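Local structure of glycerol dehydrogenase (Schizosaccharomyces pombe, 1TA9) at residues 71-76 with 210-215. The protein catalyses the NAD-dependent oxidation of glycerol to dihydroxyacetone and takes part in glycerol assimilation, probably using zinc as cofactor. Numbering follows the deposited sequence.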
loop_
_atom_site.group_PDB
_atom_site.type_symbol
_atom_site.label_atom_id
_atom_site.label_comp_id
_atom_site.label_asym_id
_atom_site.label_seq_id
_atom_site.Cartn_x
_atom_site.Cartn_y
_atom_site.Cartn_z
ATOM N N LYS B 71 3.477 36.885 -21.571
ATOM C CA LYS B 71 4.740 36.156 -21.574
ATOM C C LYS B 71 5.438 36.233 -20.221
ATOM O O LYS B 71 5.346 37.241 -19.517
ATOM C CB LYS B 71 5.692 36.736 -22.628
ATOM C CG LYS B 71 5.199 36.693 -24.066
ATOM C CD LYS B 71 5.314 35.308 -24.677
ATOM C CE LYS B 71 5.027 35.373 -26.174
ATOM N NZ LYS B 71 4.973 34.031 -26.816
ATOM N N TYR B 72 6.124 35.150 -19.866
ATOM C CA TYR B 72 6.906 35.079 -18.639
ATOM C C TYR B 72 8.241 34.530 -19.111
ATOM O O TYR B 72 8.299 33.442 -19.677
ATOM C CB TYR B 72 6.269 34.137 -17.615
ATOM C CG TYR B 72 7.157 33.852 -16.423
ATOM C CD1 TYR B 72 8.078 32.800 -16.445
ATOM C CD2 TYR B 72 7.091 34.643 -15.278
ATOM C CE1 TYR B 72 8.909 32.546 -15.353
ATOM C CE2 TYR B 72 7.916 34.400 -14.185
ATOM C CZ TYR B 72 8.822 33.349 -14.226
ATOM O OH TYR B 72 9.635 33.110 -13.136
ATOM N N VAL B 73 9.304 35.299 -18.905
ATOM C CA VAL B 73 10.637 34.901 -19.353
ATOM C C VAL B 73 11.609 34.928 -18.187
ATOM O O VAL B 73 11.741 35.945 -17.512
ATOM C CB VAL B 73 11.144 35.853 -20.453
ATOM C CG1 VAL B 73 12.528 35.423 -20.931
ATOM C CG2 VAL B 73 10.152 35.870 -21.609
ATOM N N GLN B 74 12.293 33.809 -17.972
ATOM C CA GLN B 74 13.237 33.664 -16.869
ATOM C C GLN B 74 14.544 32.986 -17.311
ATOM O O GLN B 74 14.525 31.897 -17.884
ATOM C CB GLN B 74 12.567 32.832 -15.773
ATOM C CG GLN B 74 13.445 32.458 -14.604
ATOM C CD GLN B 74 12.798 31.400 -13.729
ATOM O OE1 GLN B 74 11.621 31.504 -13.382
ATOM N NE2 GLN B 74 13.566 30.377 -13.363
ATOM N N GLY B 75 15.678 33.625 -17.036
ATOM C CA GLY B 75 16.949 33.032 -17.418
ATOM C C GLY B 75 18.140 33.803 -16.882
ATOM O O GLY B 75 18.032 34.987 -16.572
ATOM N N ARG B 76 19.284 33.136 -16.773
ATOM C CA ARG B 76 20.475 33.793 -16.259
ATOM C C ARG B 76 21.067 34.712 -17.320
ATOM O O ARG B 76 21.317 34.287 -18.448
ATOM C CB ARG B 76 21.513 32.757 -15.829
ATOM C CG ARG B 76 22.611 33.364 -14.978
ATOM C CD ARG B 76 23.589 32.332 -14.469
ATOM N NE ARG B 76 24.364 32.891 -13.369
ATOM C CZ ARG B 76 25.236 32.213 -12.631
ATOM N NH1 ARG B 76 25.466 30.928 -12.870
ATOM N NH2 ARG B 76 25.864 32.823 -11.635
ATOM N N LEU B 210 4.441 41.351 -19.868
ATOM C CA LEU B 210 5.605 40.485 -19.759
ATOM C C LEU B 210 6.265 40.578 -18.395
ATOM O O LEU B 210 6.463 41.672 -17.871
ATOM C CB LEU B 210 6.651 40.855 -20.823
ATOM C CG LEU B 210 8.069 40.283 -20.654
ATOM C CD1 LEU B 210 8.080 38.787 -20.920
ATOM C CD2 LEU B 210 9.021 40.989 -21.618
ATOM N N ILE B 211 6.574 39.422 -17.814
ATOM C CA ILE B 211 7.301 39.369 -16.548
ATOM C C ILE B 211 8.651 38.842 -17.030
ATOM O O ILE B 211 8.736 37.755 -17.599
ATOM C CB ILE B 211 6.654 38.409 -15.530
ATOM C CG1 ILE B 211 5.530 39.122 -14.759
ATOM C CG2 ILE B 211 7.689 37.990 -14.495
ATOM C CD1 ILE B 211 4.519 39.856 -15.608
ATOM N N PHE B 212 9.694 39.636 -16.818
ATOM C CA PHE B 212 11.040 39.337 -17.303
ATOM C C PHE B 212 11.992 39.244 -16.117
ATOM O O PHE B 212 12.205 40.225 -15.406
ATOM C CB PHE B 212 11.429 40.477 -18.258
ATOM C CG PHE B 212 12.686 40.243 -19.047
ATOM C CD1 PHE B 212 13.039 38.976 -19.486
ATOM C CD2 PHE B 212 13.487 41.324 -19.407
ATOM C CE1 PHE B 212 14.179 38.787 -20.275
ATOM C CE2 PHE B 212 14.621 41.145 -20.191
ATOM C CZ PHE B 212 14.969 39.874 -20.626
ATOM N N ILE B 213 12.563 38.060 -15.910
ATOM C CA ILE B 213 13.452 37.833 -14.772
ATOM C C ILE B 213 14.847 37.359 -15.142
ATOM O O ILE B 213 15.002 36.365 -15.852
ATOM C CB ILE B 213 12.858 36.770 -13.815
ATOM C CG1 ILE B 213 11.443 37.168 -13.404
ATOM C CG2 ILE B 213 13.753 36.608 -12.581
ATOM C CD1 ILE B 213 10.733 36.110 -12.584
ATOM N N ASP B 214 15.860 38.065 -14.648
ATOM C CA ASP B 214 17.245 37.681 -14.890
ATOM C C ASP B 214 17.691 36.989 -13.603
ATOM O O ASP B 214 17.853 37.628 -12.564
ATOM C CB ASP B 214 18.103 38.920 -15.175
ATOM C CG ASP B 214 19.548 38.572 -15.517
ATOM O OD1 ASP B 214 20.155 39.292 -16.342
ATOM O OD2 ASP B 214 20.084 37.592 -14.956
ATOM N N THR B 215 17.872 35.675 -13.670
ATOM C CA THR B 215 18.244 34.910 -12.489
ATOM C C THR B 215 19.656 35.150 -11.955
ATOM O O THR B 215 19.983 34.715 -10.849
ATOM C CB THR B 215 18.012 33.411 -12.723
ATOM O OG1 THR B 215 18.634 33.012 -13.948
ATOM C CG2 THR B 215 16.514 33.123 -12.809
#
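Tyr72 lies on strand 71-75 beside Ile211 and Ile213 of the parallel strand 210-214. Its CG is anti to the backbone N (chi1 170°), which lays the ring along the strand toward Gln74. From CB the ring runs past the two isoleucines, which approach it obliquely. Tyr72 CD2 meets Ile211 CG2 at 3.5 Å. CE2 touches both that methyl and Ile213 CD1, and CZ also touches Ile213 CD1. At the tip, Tyr72 OH lies 3.2 Å from Ile213 CD1. The OH of Tyr72 donates a hydrogen bond of 2.6 Å to Gln74 OE1, in the plane of the amide carbonyl. Gln74 NE2 bonds to Glu292 O. A phenylalanine in place of Tyr72 would probably leave Gln74 OE1 without its hydroxyl donor and Ile213 CD1 with less packing.

On the other face, Val73 CG2 meets Leu210 CD1 at 3.6 Å. Five backbone hydrogen bonds join the two strands. Val73 N to Ile211 O is 2.8 Å and nearly straight (172°). In the last, Thr215 N sits above the carbonyl plane of Gly75. Strand 71-75 is outermost in the parallel sheet of its chain, but pairs antiparallel with a strand of the second subunit. The sheet is consistent with the Rossmann-like, dinucleotide-binding domain of iron-containing alcohol dehydrogenases. The contact therefore joins a backbone ladder to apolar packing on both faces, with the buried tyrosine hydroxyl satisfied by a neighbour on its own strand.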